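CCHC-type domain-containing protein (PDB 7C45) probably acts as an RNase D-type 3'-5' RNA exonuclease that trims guide RNAs, and carries two zinc knuckles that each hold a zinc ion. Local coordinates at residues Gln50-Gly55 / Ile233-Ala238. Sequence-based numbering, arbitrary orientation.
Sequences QAKQLG and ITEADA. With nucleotides of chain B.
K52 and E235 link two surface loops of an RNase D-type exonuclease, a member of the RNase H-like DEDD superfamily. K52 sits in the loop between strands 37-44 and 57-64 of the central sheet. E235 sits in the loop between helices 212-226 and 245-251. The salt bridge is long, with K52 NZ 3.9 Å from E235 OE1. A water closes it. K52 NZ gives a hydrogen bond of 2.6 Å to the water, and the water gives one of 2.6 Å to E235 OE1. The lysine chain is extended through chi2 and chi3, then bends at chi4 (-59°), which turns NZ to the OE1 side of the carboxylate. The methylene groups also pack. K52 CE lies 4.0 Å from E235 CG. E235 is bent at chi2 (-64°), and its CG and CD meet the CD and CE of the lysine where the two chains cross. Its OE1 is shared. It also takes part in a hydrogen bond with Y226 OH, at the end of helix 212-226, and in a salt bridge with R105 NH2 of helix 104-114. Two positive groups and a hydroxyl around one carboxylate would probably keep it ionised. Q53 NE2 makes a hydrogen bond to E108 OE2, also of helix 104-114. The same loop reaches the bound RNA through L54. The loop thus meets the RNA at L54 and the 233-238 loop at K52. L54 CD2 lies 3.4 Å from the ribose O4' of U10 of chain B.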
loop_
_atom_site.group_PDB
_atom_site.type_symbol
_atom_site.label_atom_id
_atom_site.label_comp_id
_atom_site.label_asym_id
_atom_site.label_seq_id
_atom_site.Cartn_x
_atom_site.Cartn_y
_atom_site.Cartn_z
ATOM N N GLN A 50 -17.314 5.035 -13.261
ATOM C CA GLN A 50 -16.928 6.386 -13.663
ATOM C C GLN A 50 -16.430 7.212 -12.482
ATOM O O GLN A 50 -15.493 8.001 -12.628
ATOM C CB GLN A 50 -18.103 7.087 -14.355
ATOM N N ALA A 51 -17.027 7.045 -11.309
ATOM C CA ALA A 51 -16.634 7.846 -10.152
ATOM C C ALA A 51 -15.301 7.359 -9.588
ATOM O O ALA A 51 -15.208 6.241 -9.074
ATOM C CB ALA A 51 -17.720 7.790 -9.083
ATOM N N LYS A 52 -14.272 8.203 -9.668
ATOM C CA LYS A 52 -12.961 7.835 -9.143
ATOM C C LYS A 52 -12.895 7.910 -7.618
ATOM O O LYS A 52 -12.149 7.133 -6.993
ATOM C CB LYS A 52 -11.893 8.741 -9.754
ATOM C CG LYS A 52 -10.824 8.010 -10.536
ATOM C CD LYS A 52 -9.869 8.983 -11.206
ATOM C CE LYS A 52 -8.740 8.247 -11.886
ATOM N NZ LYS A 52 -7.985 7.436 -10.889
ATOM N N GLN A 53 -13.633 8.839 -7.007
ATOM C CA GLN A 53 -13.626 8.975 -5.553
ATOM C C GLN A 53 -14.135 7.695 -4.886
ATOM O O GLN A 53 -15.049 7.034 -5.381
ATOM C CB GLN A 53 -14.504 10.154 -5.117
ATOM C CG GLN A 53 -13.990 11.554 -5.453
ATOM C CD GLN A 53 -13.878 11.832 -6.951
ATOM O OE1 GLN A 53 -14.676 11.342 -7.755
ATOM N NE2 GLN A 53 -12.862 12.608 -7.331
ATOM N N LEU A 54 -13.561 7.363 -3.728
ATOM C CA LEU A 54 -14.113 6.270 -2.940
ATOM C C LEU A 54 -15.549 6.599 -2.563
ATOM O O LEU A 54 -15.898 7.758 -2.350
ATOM C CB LEU A 54 -13.307 6.040 -1.664
ATOM C CG LEU A 54 -11.888 5.477 -1.828
ATOM C CD1 LEU A 54 -11.369 5.101 -0.480
ATOM C CD2 LEU A 54 -11.834 4.285 -2.760
ATOM N N GLY A 55 -16.374 5.565 -2.466
ATOM C CA GLY A 55 -17.698 5.718 -1.896
ATOM C C GLY A 55 -17.648 5.961 -0.385
ATOM O O GLY A 55 -16.606 6.237 0.203
ATOM N N ILE A 233 -10.097 17.439 -8.782
ATOM C CA ILE A 233 -10.519 17.726 -10.149
ATOM C C ILE A 233 -9.593 17.043 -11.140
ATOM O O ILE A 233 -10.014 16.212 -11.948
ATOM C CB ILE A 233 -10.562 19.249 -10.378
ATOM C CG1 ILE A 233 -11.667 19.891 -9.543
ATOM C CG2 ILE A 233 -10.766 19.585 -11.860
ATOM C CD1 ILE A 233 -13.049 19.488 -9.979
ATOM N N THR A 234 -8.308 17.363 -11.062
ATOM C CA THR A 234 -7.301 16.920 -12.014
ATOM C C THR A 234 -6.364 15.975 -11.286
ATOM O O THR A 234 -5.798 16.345 -10.260
ATOM C CB THR A 234 -6.534 18.122 -12.558
ATOM O OG1 THR A 234 -7.437 18.953 -13.275
ATOM C CG2 THR A 234 -5.392 17.700 -13.466
ATOM N N GLU A 235 -6.223 14.761 -11.798
ATOM C CA GLU A 235 -5.344 13.789 -11.164
ATOM C C GLU A 235 -3.877 14.211 -11.256
ATOM O O GLU A 235 -3.462 14.896 -12.187
ATOM C CB GLU A 235 -5.524 12.428 -11.821
ATOM C CG GLU A 235 -6.879 11.808 -11.549
ATOM C CD GLU A 235 -7.083 11.493 -10.073
ATOM O OE1 GLU A 235 -6.304 10.694 -9.523
ATOM O OE2 GLU A 235 -8.043 12.009 -9.476
ATOM N N ALA A 236 -3.079 13.756 -10.289
ATOM C CA ALA A 236 -1.657 14.086 -10.311
ATOM C C ALA A 236 -0.891 13.197 -11.272
ATOM O O ALA A 236 0.183 13.582 -11.743
ATOM C CB ALA A 236 -1.059 13.952 -8.906
ATOM N N ASP A 237 -1.415 12.012 -11.551
ATOM C CA ASP A 237 -0.778 11.050 -12.429
ATOM C C ASP A 237 -1.550 10.965 -13.738
ATOM O O ASP A 237 -2.779 11.050 -13.746
ATOM C CB ASP A 237 -0.706 9.683 -11.746
ATOM C CG ASP A 237 0.053 9.740 -10.417
ATOM O OD1 ASP A 237 1.111 10.414 -10.344
ATOM O OD2 ASP A 237 -0.426 9.110 -9.463
ATOM N N ALA A 238 -0.822 10.807 -14.850
ATOM C CA ALA A 238 -1.475 10.876 -16.161
ATOM C C ALA A 238 -2.455 9.723 -16.383
ATOM O O ALA A 238 -3.428 9.880 -17.137
ATOM C CB ALA A 238 -0.423 10.905 -17.266
ATOM P P U B 10 -7.989 -1.426 -1.827
ATOM O OP1 U B 10 -7.842 -1.651 -0.376
ATOM O OP2 U B 10 -7.737 -2.534 -2.796
ATOM O "O5'" U B 10 -9.451 -0.855 -2.121
ATOM C "C5'" U B 10 -10.057 0.050 -1.213
ATOM C "C4'" U B 10 -11.414 0.495 -1.692
ATOM O "O4'" U B 10 -11.310 0.916 -3.066
ATOM C "C3'" U B 10 -12.496 -0.570 -1.717
ATOM O "O3'" U B 10 -13.103 -0.754 -0.459
ATOM C "C2'" U B 10 -13.466 -0.036 -2.758
ATOM O "O2'" U B 10 -14.289 0.965 -2.175
ATOM C "C1'" U B 10 -12.511 0.631 -3.747
ATOM N N1 U B 10 -12.199 -0.233 -4.901
ATOM C C2 U B 10 -13.145 -0.254 -5.900
ATOM O O2 U B 10 -14.181 0.389 -5.822
ATOM N N3 U B 10 -12.824 -1.056 -6.967
ATOM C C4 U B 10 -11.674 -1.804 -7.120
ATOM O O4 U B 10 -11.534 -2.474 -8.138
ATOM C C5 U B 10 -10.736 -1.717 -6.041
ATOM C C6 U B 10 -11.024 -0.946 -4.988
HETATM O O HOH W 1 -5.571 8.510 -10.795
#